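Local coordinates for protein RAP1B (Serratia marcescens, PDB 4AX2) that probably protects its own cells as a type VI secretion immunity protein by neutralising a partner amidase toxin, at residues Leu120-Leu123 against Ser124-Ile128; Leu42-Cys45 against Leu46-Ser50; Ile21-Pro24 against Val25-Ile28; Ala61-Ala64 against Asn65-Glu69; Lys81-Val84 against Leu85-Lys88. One frame throughout, in Å; residues are numbered along the deposited sequence. Where two conformers were deposited one is given.

Interaction 1. Residues Leu120-Leu123 against Ser124-Ile128; sequences LDKL and SRQLI. With EDO (1,2-ethanediol), chain E.
Ser-124 turns its hydroxyl back on its own helix and shares a water with the side chain of Asp-121. With chi1 at 74°, OG lies between the backbone N and the carbonyl carbon and donates to Asp-121 O at 2.7 Å, while the water donates both to Ser-124 OG (2.7 Å) and to Asp-121 OD1 (3.0 Å). Alongside, Asp-121 OD1 and Arg-125 NH2 form a long salt bridge of 3.5 Å. The carboxylate sits at the edge of the guanidinium with its own plane turned 74° away, a poor match for two-pronged pairing, and since Asp-121 was deposited in two conformers the bridge is best read as loose. Arg-125 NH1 donates weakly to O1 of an ethanediol molecule, which is also held by Asp-133. Leu-123 and Leu-127 make the apolar flank: CG of Leu-123 meets CD1 of Leu-127 at 3.7 Å, beside Ile-82 of helix 75-89. Backbone bonding slackens from Ser-124 N to Leu-120 O at 2.8 Å to a weak Leu-127 N to Leu-123 O at 3.2 Å, Leu-127 being the first residue to leave helical geometry. This is the last turn of an amphipathic alpha-helix in an all-helical fold.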
loop_
_atom_site.group_PDB
_atom_site.type_symbol
_atom_site.label_atom_id
_atom_site.label_comp_id
_atom_site.label_asym_id
_atom_site.label_seq_id
_atom_site.Cartn_x
_atom_site.Cartn_y
_atom_site.Cartn_z
ATOM N N LEU A 120 -1.157 -13.374 -4.144
ATOM C CA LEU A 120 -0.761 -12.975 -2.800
ATOM C C LEU A 120 -1.889 -13.301 -1.818
ATOM O O LEU A 120 -1.617 -13.739 -0.702
ATOM C CB LEU A 120 -0.372 -11.490 -2.727
ATOM C CG LEU A 120 0.008 -10.992 -1.319
ATOM C CD1 LEU A 120 1.213 -11.763 -0.744
ATOM C CD2 LEU A 120 0.272 -9.487 -1.361
ATOM N N ASP A 121 -3.146 -13.096 -2.217
ATOM C CA ASP A 121 -4.245 -13.402 -1.302
ATOM C C ASP A 121 -4.213 -14.894 -0.892
ATOM O O ASP A 121 -4.341 -15.228 0.290
ATOM C CB ASP A 121 -5.604 -13.032 -1.874
ATOM C CG ASP A 121 -6.727 -13.269 -0.880
ATOM O OD1 ASP A 121 -6.745 -12.638 0.199
ATOM O OD2 ASP A 121 -7.588 -14.097 -1.182
ATOM N N LYS A 122 -4.010 -15.776 -1.864
ATOM C CA LYS A 122 -3.899 -17.219 -1.602
ATOM C C LYS A 122 -2.689 -17.520 -0.704
ATOM O O LYS A 122 -2.812 -18.210 0.311
ATOM C CB LYS A 122 -3.786 -17.973 -2.940
ATOM C CG LYS A 122 -3.662 -19.491 -2.823
ATOM C CD LYS A 122 -3.890 -20.174 -4.167
ATOM C CE LYS A 122 -3.777 -21.694 -4.059
ATOM N NZ LYS A 122 -4.060 -22.399 -5.348
ATOM N N LEU A 123 -1.529 -16.986 -1.066
ATOM C CA LEU A 123 -0.293 -17.234 -0.288
ATOM C C LEU A 123 -0.386 -16.703 1.134
ATOM O O LEU A 123 0.094 -17.351 2.058
ATOM C CB LEU A 123 0.938 -16.669 -0.993
ATOM C CG LEU A 123 2.321 -16.864 -0.348
ATOM C CD1 LEU A 123 2.690 -18.351 -0.271
ATOM C CD2 LEU A 123 3.357 -16.097 -1.150
ATOM N N SER A 124 -1.027 -15.545 1.308
ATOM C CA SER A 124 -1.168 -14.885 2.609
ATOM C C SER A 124 -1.896 -15.745 3.658
ATOM O O SER A 124 -1.667 -15.607 4.870
ATOM C CB SER A 124 -1.886 -13.531 2.457
ATOM O OG SER A 124 -3.278 -13.655 2.219
ATOM N N ARG A 125 -2.773 -16.620 3.181
ATOM C CA ARG A 125 -3.505 -17.532 4.040
ATOM C C ARG A 125 -2.670 -18.767 4.353
ATOM O O ARG A 125 -2.709 -19.266 5.475
ATOM C CB ARG A 125 -4.822 -17.922 3.378
ATOM C CG ARG A 125 -5.775 -16.742 3.305
ATOM C CD ARG A 125 -6.891 -16.952 2.298
ATOM N NE ARG A 125 -7.562 -15.681 2.052
ATOM C CZ ARG A 125 -8.501 -15.139 2.826
ATOM N NH1 ARG A 125 -8.933 -15.763 3.923
ATOM N NH2 ARG A 125 -9.020 -13.956 2.488
ATOM N N GLN A 126 -1.876 -19.213 3.381
ATOM C CA GLN A 126 -1.040 -20.411 3.538
ATOM C C GLN A 126 0.098 -20.246 4.547
ATOM O O GLN A 126 0.498 -21.221 5.187
ATOM C CB GLN A 126 -0.447 -20.815 2.183
ATOM C CG GLN A 126 -1.500 -21.168 1.147
ATOM C CD GLN A 126 -0.908 -21.501 -0.205
ATOM O OE1 GLN A 126 0.081 -20.897 -0.623
ATOM N NE2 GLN A 126 -1.522 -22.458 -0.904
ATOM N N LEU A 127 0.592 -19.021 4.718
ATOM C CA LEU A 127 1.786 -18.770 5.533
ATOM C C LEU A 127 1.507 -18.459 7.010
ATOM O O LEU A 127 2.429 -18.050 7.747
ATOM C CB LEU A 127 2.599 -17.622 4.907
ATOM C CG LEU A 127 3.135 -17.912 3.494
ATOM C CD1 LEU A 127 3.936 -16.736 2.971
ATOM C CD2 LEU A 127 3.956 -19.207 3.453
ATOM N N ILE A 128 0.244 -18.599 7.415
ATOM C CA ILE A 128 -0.188 -18.318 8.789
ATOM C C ILE A 128 -0.505 -19.627 9.506
ATOM O O ILE A 128 -1.288 -20.444 9.005
ATOM C CB ILE A 128 -1.410 -17.369 8.827
ATOM C CG1 ILE A 128 -1.012 -15.975 8.309
ATOM C CG2 ILE A 128 -1.988 -17.257 10.241
ATOM C CD1 ILE A 128 0.145 -15.319 9.054
HETATM C C1 EDO E . -12.603 -15.171 4.093
HETATM O O1 EDO E . -11.860 -16.124 4.854
HETATM C C2 EDO E . -12.797 -13.922 4.947
HETATM O O2 EDO E . -11.847 -12.945 4.535
HETATM O O HOH W 1 -4.999 -11.584 2.460
#

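Interaction 2. Residues Leu42-Cys45 against Leu46-Ser50; sequences LSRC and LAQVS
Leu-42 and Leu-46 are brought together by complementary first torsions: CG of Leu-42 lies trans to the backbone N (chi1 175°), swinging forward along the helix, whereas CG of Leu-46 sits beside its own N (chi1 -66°) and leans back. Their CD1 atoms meet at 4.0 Å. The same pairing recurs between Arg-44 and Gln-48, where the amide NE2 of Gln-48 rests against the aliphatic CG of Arg-44 at 3.5 Å. Both polar ends work outside this pair: Gln-48 OE1 accepts from Lys-90 NZ, and the Arg-44 guanidinium, its chain bent at chi3, is held by Asn-65 and Asn-83. Beneath them runs regular helical bonding, with Leu-46 N to Leu-42 O at 2.9 Å and Val-49 N to Cys-45 O at 3.0 Å. Farther along, Ser-50 OG donates to Leu-46 O at 2.8 Å, giving that carbonyl a side-chain partner. Cys-45 is joined through SG to Cys-111, a disulfide to helix 107-116. Helix 33-49 thus touches three helices and the second subunit: Ser-43 faces helix 55-67, Arg-44 and Gln-48 touch helix 75-89, Val-49 meets helix 107-116, and Leu-46 packs against Leu-46 of the second subunit.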
loop_
_atom_site.group_PDB
_atom_site.type_symbol
_atom_site.label_atom_id
_atom_site.label_comp_id
_atom_site.label_asym_id
_atom_site.label_seq_id
_atom_site.Cartn_x
_atom_site.Cartn_y
_atom_site.Cartn_z
ATOM N N LEU A 42 3.706 -5.888 0.629
ATOM C CA LEU A 42 3.682 -4.539 0.036
ATOM C C LEU A 42 4.896 -3.716 0.494
ATOM O O LEU A 42 5.610 -3.129 -0.325
ATOM C CB LEU A 42 2.367 -3.850 0.431
ATOM C CG LEU A 42 2.208 -2.382 -0.001
ATOM C CD1 LEU A 42 2.460 -2.193 -1.498
ATOM C CD2 LEU A 42 0.834 -1.872 0.379
ATOM N N SER A 43 5.132 -3.678 1.805
ATOM C CA SER A 43 6.223 -2.881 2.356
ATOM C C SER A 43 7.572 -3.333 1.798
ATOM O O SER A 43 8.403 -2.516 1.425
ATOM C CB SER A 43 6.238 -2.950 3.896
ATOM O OG SER A 43 5.026 -2.478 4.456
ATOM N N ARG A 44 7.788 -4.637 1.734
ATOM C CA ARG A 44 9.043 -5.152 1.180
ATOM C C ARG A 44 9.172 -4.919 -0.323
ATOM O O ARG A 44 10.240 -4.612 -0.808
ATOM C CB ARG A 44 9.219 -6.632 1.529
ATOM C CG ARG A 44 10.577 -7.164 1.095
ATOM C CD ARG A 44 10.842 -8.551 1.612
ATOM N NE ARG A 44 10.915 -8.594 3.066
ATOM C CZ ARG A 44 10.689 -9.685 3.790
ATOM N NH1 ARG A 44 10.378 -10.848 3.203
ATOM N NH2 ARG A 44 10.808 -9.621 5.108
ATOM N N CYS A 45 8.069 -5.009 -1.060
ATOM C CA CYS A 45 8.085 -4.674 -2.479
ATOM C C CYS A 45 8.546 -3.222 -2.636
ATOM O O CYS A 45 9.432 -2.922 -3.445
ATOM C CB CYS A 45 6.692 -4.883 -3.085
ATOM S SG CYS A 45 6.592 -4.674 -4.866
ATOM N N LEU A 46 7.975 -2.332 -1.828
ATOM C CA LEU A 46 8.332 -0.917 -1.882
ATOM C C LEU A 46 9.810 -0.706 -1.539
ATOM O O LEU A 46 10.478 0.077 -2.194
ATOM C CB LEU A 46 7.438 -0.102 -0.948
ATOM C CG LEU A 46 5.963 -0.060 -1.355
ATOM C CD1 LEU A 46 5.086 0.571 -0.257
ATOM C CD2 LEU A 46 5.822 0.706 -2.666
ATOM N N ALA A 47 10.308 -1.415 -0.524
ATOM C CA ALA A 47 11.754 -1.395 -0.198
ATOM C C ALA A 47 12.626 -1.816 -1.373
ATOM O O ALA A 47 13.679 -1.208 -1.629
ATOM C CB ALA A 47 12.040 -2.282 1.007
ATOM N N GLN A 48 12.199 -2.845 -2.102
ATOM C CA GLN A 48 13.006 -3.403 -3.195
ATOM C C GLN A 48 12.994 -2.566 -4.461
ATOM O O GLN A 48 13.966 -2.568 -5.209
ATOM C CB GLN A 48 12.587 -4.851 -3.499
ATOM C CG GLN A 48 12.917 -5.801 -2.361
ATOM C CD GLN A 48 12.492 -7.230 -2.630
ATOM O OE1 GLN A 48 12.140 -7.575 -3.761
ATOM N NE2 GLN A 48 12.546 -8.083 -1.592
ATOM N N VAL A 49 11.931 -1.811 -4.687
ATOM C CA VAL A 49 11.834 -0.985 -5.903
ATOM C C VAL A 49 12.351 0.432 -5.732
ATOM O O VAL A 49 12.330 1.223 -6.685
ATOM C CB VAL A 49 10.406 -0.964 -6.478
ATOM C CG1 VAL A 49 9.951 -2.380 -6.796
ATOM C CG2 VAL A 49 9.448 -0.243 -5.533
ATOM N N SER A 50 12.810 0.761 -4.529
ATOM C CA SER A 50 13.353 2.073 -4.243
ATOM C C SER A 50 14.855 1.868 -4.035
ATOM O O SER A 50 15.359 0.752 -4.168
ATOM C CB SER A 50 12.649 2.715 -3.030
ATOM O OG SER A 50 12.579 1.843 -1.928
#

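Interaction 3. Residues Ile21-Pro24 against Val25-Ile28; sequences IQDP and VAFI
Asp-23 and Val-25 define an Asx turn set within a type I beta turn, a compact lead-in to the short helix 26-29. The aspartate, in the conformer considered here (two were deposited), has chi1 of -169°, which carries CG beside its carbonyl carbon, and a chi2 near zero that folds OD1 back toward the chain. OD1 then accepts from Val-25 N at 3.2 Å. The donor comes from above the carboxylate, 55° out of its plane, although the N-H itself points fairly straight at the oxygen. Asp-23 O closes the beta turn by accepting from Ala-26 N at 3.2 Å, so main chain and side chain of one residue hold two successive amides. Pro-24 takes the second position of the turn, where its ring restricts phi to a value that suits type I geometry.

The methyl CG2 of Val-25 lies 3.4 Å from Asp-23 OD1, close beside the oxygen its own N-H uses. Val-25 also packs on Trp-70. A water donates to Asp-23 O at 3.2 Å and accepts a weak bond from Phe-27 N. Pro-24 O is taken by Arg-113 NH2 of the second subunit, which ties the turn to the dimer partner. A chi1 of 79° sets CG of Phe-27 between its backbone N and carbonyl carbon, and the ring edge then faces Pro-24 O. Ile-28 CG1 lies over the centre of one face of the ring, 3.8 Å above the plane, and at the edge Phe-27 CE1 comes within 3.5 Å of Pro-24 O.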
loop_
_atom_site.group_PDB
_atom_site.type_symbol
_atom_site.label_atom_id
_atom_site.label_comp_id
_atom_site.label_asym_id
_atom_site.label_seq_id
_atom_site.Cartn_x
_atom_site.Cartn_y
_atom_site.Cartn_z
ATOM N N ILE A 21 2.541 9.116 17.899
ATOM C CA ILE A 21 1.605 7.972 17.918
ATOM C C ILE A 21 1.938 7.015 19.068
ATOM O O ILE A 21 3.047 6.478 19.118
ATOM C CB ILE A 21 1.665 7.162 16.593
ATOM C CG1 ILE A 21 0.946 7.900 15.466
ATOM C CG2 ILE A 21 1.030 5.788 16.768
ATOM C CD1 ILE A 21 -0.556 7.695 15.455
ATOM N N GLN A 22 0.969 6.767 19.954
ATOM C CA GLN A 22 1.211 5.970 21.175
ATOM C C GLN A 22 1.388 4.468 20.915
ATOM O O GLN A 22 2.376 3.890 21.382
ATOM C CB GLN A 22 0.121 6.229 22.224
ATOM C CG GLN A 22 0.535 5.876 23.646
ATOM C CD GLN A 22 -0.036 6.840 24.674
ATOM O OE1 GLN A 22 -0.154 8.038 24.416
ATOM N NE2 GLN A 22 -0.390 6.320 25.845
ATOM N N ASP A 23 0.435 3.821 20.235
ATOM C CA ASP A 23 0.671 2.449 19.744
ATOM C C ASP A 23 0.697 2.450 18.215
ATOM O O ASP A 23 -0.349 2.387 17.569
ATOM C CB ASP A 23 -0.302 1.365 20.243
ATOM C CG ASP A 23 0.187 -0.088 19.888
ATOM O OD1 ASP A 23 1.243 -0.235 19.213
ATOM O OD2 ASP A 23 -0.472 -1.090 20.288
ATOM N N PRO A 24 1.910 2.507 17.642
ATOM C CA PRO A 24 2.096 2.539 16.193
ATOM C C PRO A 24 1.469 1.360 15.435
ATOM O O PRO A 24 1.076 1.533 14.286
ATOM C CB PRO A 24 3.618 2.533 16.034
ATOM C CG PRO A 24 4.138 3.112 17.300
ATOM C CD PRO A 24 3.202 2.610 18.352
ATOM N N VAL A 25 1.341 0.189 16.060
ATOM C CA VAL A 25 0.810 -0.963 15.348
ATOM C C VAL A 25 -0.593 -1.385 15.773
ATOM O O VAL A 25 -1.040 -2.452 15.397
ATOM C CB VAL A 25 1.772 -2.163 15.406
ATOM C CG1 VAL A 25 3.022 -1.861 14.572
ATOM C CG2 VAL A 25 2.118 -2.505 16.859
ATOM N N ALA A 26 -1.297 -0.534 16.518
ATOM C CA ALA A 26 -2.681 -0.810 16.880
ATOM C C ALA A 26 -3.489 -1.244 15.660
ATOM O O ALA A 26 -4.282 -2.180 15.719
ATOM C CB ALA A 26 -3.318 0.415 17.537
ATOM N N PHE A 27 -3.286 -0.571 14.527
ATOM C CA PHE A 27 -4.069 -0.902 13.341
ATOM C C PHE A 27 -3.719 -2.269 12.721
ATOM O O PHE A 27 -4.558 -2.882 12.067
ATOM C CB PHE A 27 -3.987 0.237 12.296
ATOM C CG PHE A 27 -2.729 0.254 11.489
ATOM C CD1 PHE A 27 -1.554 0.788 12.008
ATOM C CD2 PHE A 27 -2.729 -0.186 10.175
ATOM C CE1 PHE A 27 -0.392 0.819 11.246
ATOM C CE2 PHE A 27 -1.574 -0.160 9.417
ATOM C CZ PHE A 27 -0.408 0.348 9.948
ATOM N N ILE A 28 -2.498 -2.743 12.939
ATOM C CA ILE A 28 -2.052 -4.071 12.472
ATOM C C ILE A 28 -2.633 -5.191 13.358
ATOM O O ILE A 28 -3.044 -6.264 12.881
ATOM C CB ILE A 28 -0.496 -4.150 12.502
ATOM C CG1 ILE A 28 0.150 -3.117 11.568
ATOM C CG2 ILE A 28 0.018 -5.534 12.090
ATOM C CD1 ILE A 28 -0.249 -3.328 10.124
HETATM O O HOH W 2 -2.028 2.507 14.877
#

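Interaction 4. Residues Ala61-Ala64 against Asn65-Glu69; sequences ARTA and NAMRE. With EDO (1,2-ethanediol), chain H.
Thr-63 and Met-67 make the close-packed side here, whereas Arg-62 is less tightly packed. Thr-63 and Met-67 run side by side in the same direction, and the methyl CE of Met-67 meets CG2 of Thr-63 at 3.8 Å. With CG beside the backbone N and a bend at chi2, both torsions near -63°, the Met-67 thioether comes round to this position. Thr-63 OG1 bonds back to Asp-59 O, which leaves CG2 for the methionine; Leu-112 of the second subunit also packs on Met-67. Round the helix from Thr-63, Arg-62 is extended from CG to NE. Its NH1 meets Ser-104 of the second subunit, while NH2 gives a weak bond to ethanediol O2 at 3.2 Å, in the guanidinium plane. Solvent-exposed Ala-66 lays its CB against Arg-62 O at 3.2 Å. Asn-65 is partly exposed: OD1 lies 3.4 Å above the Arg-68 guanidinium plane, offset toward its rim, and accepts from Arg-44. Asn-65 N reaches Ala-61 O at 2.9 Å, but Met-67 N divides itself between Ala-64 O (3.1 Å) and a weak bond to Thr-63 O (3.3 Å). Arg-68 N and Glu-69 N then bond three residues back, the pattern of an alpha-helix passing into a 3-10 segment.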
loop_
_atom_site.group_PDB
_atom_site.type_symbol
_atom_site.label_atom_id
_atom_site.label_comp_id
_atom_site.label_asym_id
_atom_site.label_seq_id
_atom_site.Cartn_x
_atom_site.Cartn_y
_atom_site.Cartn_z
ATOM N N ALA A 61 11.734 -1.514 4.457
ATOM C CA ALA A 61 12.281 -2.843 4.838
ATOM C C ALA A 61 12.024 -3.138 6.300
ATOM O O ALA A 61 11.534 -4.218 6.660
ATOM C CB ALA A 61 13.777 -2.909 4.536
ATOM N N ARG A 62 12.334 -2.171 7.151
ATOM C CA ARG A 62 12.134 -2.333 8.581
ATOM C C ARG A 62 10.667 -2.456 8.942
ATOM O O ARG A 62 10.301 -3.205 9.858
ATOM C CB ARG A 62 12.794 -1.170 9.331
ATOM C CG ARG A 62 14.316 -1.247 9.303
ATOM C CD ARG A 62 14.958 0.032 9.820
ATOM N NE ARG A 62 16.390 -0.149 10.070
ATOM C CZ ARG A 62 17.254 0.836 10.310
ATOM N NH1 ARG A 62 16.870 2.113 10.326
ATOM N NH2 ARG A 62 18.532 0.537 10.537
ATOM N N THR A 63 9.820 -1.699 8.254
ATOM C CA THR A 63 8.352 -1.826 8.440
ATOM C C THR A 63 7.873 -3.241 8.077
ATOM O O THR A 63 7.113 -3.867 8.822
ATOM C CB THR A 63 7.618 -0.795 7.567
ATOM O OG1 THR A 63 7.989 0.527 7.985
ATOM C CG2 THR A 63 6.074 -0.980 7.615
ATOM N N ALA A 64 8.331 -3.743 6.934
ATOM C CA ALA A 64 8.013 -5.118 6.514
ATOM C C ALA A 64 8.441 -6.115 7.578
ATOM O O ALA A 64 7.642 -6.950 8.037
ATOM C CB ALA A 64 8.675 -5.448 5.181
ATOM N N ASN A 65 9.704 -6.024 7.991
ATOM C CA ASN A 65 10.238 -6.981 8.954
ATOM C C ASN A 65 9.487 -6.945 10.284
ATOM O O ASN A 65 9.243 -7.989 10.899
ATOM C CB ASN A 65 11.739 -6.767 9.154
ATOM C CG ASN A 65 12.546 -7.143 7.918
ATOM O OD1 ASN A 65 12.094 -7.966 7.105
ATOM N ND2 ASN A 65 13.731 -6.528 7.753
ATOM N N ALA A 66 9.111 -5.745 10.698
ATOM C CA ALA A 66 8.422 -5.538 11.967
ATOM C C ALA A 66 7.038 -6.191 11.978
ATOM O O ALA A 66 6.527 -6.527 13.049
ATOM C CB ALA A 66 8.317 -4.031 12.274
ATOM N N MET A 67 6.443 -6.386 10.805
ATOM C CA MET A 67 5.112 -7.011 10.713
ATOM C C MET A 67 5.114 -8.419 11.290
ATOM O O MET A 67 4.093 -8.891 11.791
ATOM C CB MET A 67 4.597 -7.109 9.262
ATOM C CG MET A 67 4.356 -5.785 8.528
ATOM S SD MET A 67 3.079 -4.835 9.354
ATOM C CE MET A 67 3.109 -3.305 8.389
ATOM N N ARG A 68 6.235 -9.121 11.150
ATOM C CA ARG A 68 6.286 -10.512 11.574
ATOM C C ARG A 68 6.015 -10.676 13.078
ATOM O O ARG A 68 5.577 -11.739 13.504
ATOM C CB ARG A 68 7.630 -11.123 11.214
ATOM C CG ARG A 68 7.921 -11.095 9.713
ATOM C CD ARG A 68 9.279 -11.667 9.384
ATOM N NE ARG A 68 10.351 -10.978 10.101
ATOM C CZ ARG A 68 11.585 -10.822 9.643
ATOM N NH1 ARG A 68 11.929 -11.300 8.455
ATOM N NH2 ARG A 68 12.483 -10.190 10.380
ATOM N N GLU A 69 6.264 -9.638 13.877
ATOM C CA GLU A 69 6.020 -9.725 15.323
ATOM C C GLU A 69 4.520 -9.907 15.622
ATOM O O GLU A 69 4.173 -10.442 16.665
ATOM C CB GLU A 69 6.583 -8.491 16.057
ATOM C CG GLU A 69 6.447 -8.558 17.576
ATOM C CD GLU A 69 7.272 -7.529 18.350
ATOM O OE1 GLU A 69 7.777 -6.563 17.742
ATOM O OE2 GLU A 69 7.402 -7.680 19.592
HETATM C C1 EDO H . 17.168 -3.287 11.482
HETATM O O1 EDO H . 16.542 -3.086 12.757
HETATM C C2 EDO H . 18.659 -2.925 11.574
HETATM O O2 EDO H . 19.188 -2.629 10.270
#

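Interaction 5. Residues Lys81-Val84 against Leu85-Lys88; sequences KINV and LIDK
Ile-82 and Ile-86 meet on the inward face of an amphipathic alpha-helix in an all-helical fold. CG2 of Ile-82 lies 3.7 Å from CD1 of Ile-86, and both residues touch helix 33-49, while Ile-82 and Leu-85 pack on helix 118-126.

The backbone carbonyls are accounted for in sequence. Lys-81 O accepts from Leu-85 N at 3.2 Å, Ile-82 O from Ile-86 N at 2.9 Å with an almost straight N-H (167°), and Asn-83 O from Asp-87 N at 3.0 Å. Lys-88 N, at the end, is shared: it gives a weak bond to Val-84 O and a shorter one, 2.9 Å, to Leu-85 O, so the last turn is pulled in toward three-residue spacing.

Side-chain acceptors look to other helices or loops. Asn-83 OD1, placed beside the Ile-86 chain by a chi1 of -75°, receives NH1 of Arg-44, a polar link across to helix 33-49. Asp-87 OD1 forms a salt bridge with Lys-90 NZ, which probably favours the charged carboxylate and offsets its closeness to the Asn-83 carbonyl. On the outer face, in the Lys-88 conformer considered here (one of two), its extended chain lies alongside Val-84, CE coming to 3.7 Å from Val-84 CG1.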
loop_
_atom_site.group_PDB
_atom_site.type_symbol
_atom_site.label_atom_id
_atom_site.label_comp_id
_atom_site.label_asym_id
_atom_site.label_seq_id
_atom_site.Cartn_x
_atom_site.Cartn_y
_atom_site.Cartn_z
ATOM N N LYS A 81 9.118 -17.585 -0.054
ATOM C CA LYS A 81 7.865 -17.709 -0.796
ATOM C C LYS A 81 7.313 -16.309 -1.123
ATOM O O LYS A 81 6.968 -16.032 -2.279
ATOM C CB LYS A 81 6.843 -18.567 -0.039
ATOM C CG LYS A 81 7.109 -20.064 -0.164
ATOM C CD LYS A 81 5.949 -20.919 0.328
ATOM C CE LYS A 81 6.143 -22.401 0.013
ATOM N NZ LYS A 81 5.852 -22.750 -1.416
ATOM N N ILE A 82 7.261 -15.427 -0.122
ATOM C CA ILE A 82 6.874 -14.014 -0.343
ATOM C C ILE A 82 7.810 -13.317 -1.324
ATOM O O ILE A 82 7.376 -12.617 -2.214
ATOM C CB ILE A 82 6.843 -13.229 0.985
ATOM C CG1 ILE A 82 5.629 -13.650 1.819
ATOM C CG2 ILE A 82 6.808 -11.710 0.752
ATOM C CD1 ILE A 82 4.293 -13.251 1.187
ATOM N N ASN A 83 9.116 -13.537 -1.169
ATOM C CA ASN A 83 10.082 -12.833 -1.989
ATOM C C ASN A 83 10.041 -13.278 -3.435
ATOM O O ASN A 83 10.124 -12.456 -4.319
ATOM C CB ASN A 83 11.487 -12.918 -1.394
ATOM C CG ASN A 83 11.652 -12.009 -0.197
ATOM O OD1 ASN A 83 10.677 -11.455 0.315
ATOM N ND2 ASN A 83 12.891 -11.853 0.262
ATOM N N VAL A 84 9.893 -14.579 -3.676
ATOM C CA VAL A 84 9.695 -15.060 -5.048
ATOM C C VAL A 84 8.439 -14.396 -5.690
ATOM O O VAL A 84 8.487 -13.939 -6.832
ATOM C CB VAL A 84 9.604 -16.593 -5.110
ATOM C CG1 VAL A 84 9.109 -17.042 -6.474
ATOM C CG2 VAL A 84 10.972 -17.246 -4.814
ATOM N N LEU A 85 7.341 -14.340 -4.950
ATOM C CA LEU A 85 6.119 -13.689 -5.466
ATOM C C LEU A 85 6.344 -12.200 -5.762
ATOM O O LEU A 85 5.989 -11.724 -6.844
ATOM C CB LEU A 85 4.941 -13.920 -4.525
ATOM C CG LEU A 85 3.595 -13.408 -5.054
ATOM C CD1 LEU A 85 3.245 -14.081 -6.380
ATOM C CD2 LEU A 85 2.537 -13.628 -3.985
ATOM N N ILE A 86 7.012 -11.482 -4.855
ATOM C CA ILE A 86 7.362 -10.076 -5.102
ATOM C C ILE A 86 8.130 -9.970 -6.414
ATOM O O ILE A 86 7.858 -9.102 -7.246
ATOM C CB ILE A 86 8.207 -9.469 -3.952
ATOM C CG1 ILE A 86 7.360 -9.314 -2.677
ATOM C CG2 ILE A 86 8.828 -8.136 -4.383
ATOM C CD1 ILE A 86 8.157 -9.033 -1.404
ATOM N N ASP A 87 9.095 -10.885 -6.607
ATOM C CA ASP A 87 9.935 -10.860 -7.787
ATOM C C ASP A 87 9.137 -11.046 -9.077
ATOM O O ASP A 87 9.542 -10.552 -10.113
ATOM C CB ASP A 87 11.062 -11.906 -7.685
ATOM C CG ASP A 87 12.121 -11.523 -6.670
ATOM O OD1 ASP A 87 12.152 -10.333 -6.278
ATOM O OD2 ASP A 87 12.930 -12.409 -6.270
ATOM N N LYS A 88 8.002 -11.729 -8.999
ATOM C CA LYS A 88 7.137 -11.929 -10.170
ATOM C C LYS A 88 6.311 -10.674 -10.528
ATOM O O LYS A 88 5.767 -10.595 -11.641
ATOM C CB LYS A 88 6.263 -13.174 -9.975
ATOM C CG LYS A 88 7.099 -14.457 -9.920
ATOM C CD LYS A 88 6.245 -15.711 -9.744
ATOM C CE LYS A 88 7.094 -16.960 -9.529
ATOM N NZ LYS A 88 6.268 -18.112 -9.065
#

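In the fold
Interaction 2, on helix 33-49, is the hub of the five local contacts: its centre lies about 12 Å from that of interaction 4 and 11 Å from that of interaction 5, and it touches both, whereas those two stay about 8 Å apart at their nearest atoms. Interaction 5 in turn packs against interaction 1, where Leu-120 CA meets Leu-85 CD2 at 3.6 Å. Interaction 3 is peripheral, joined to interaction 4 through Ile-28 CD1 and Met-67 SD at 3.7 Å, and about 27 Å from interaction 5 between centres. Interactions 2, 3 and 4 meet the second subunit, interaction 5 does so only through Lys-88, and interaction 1 does not.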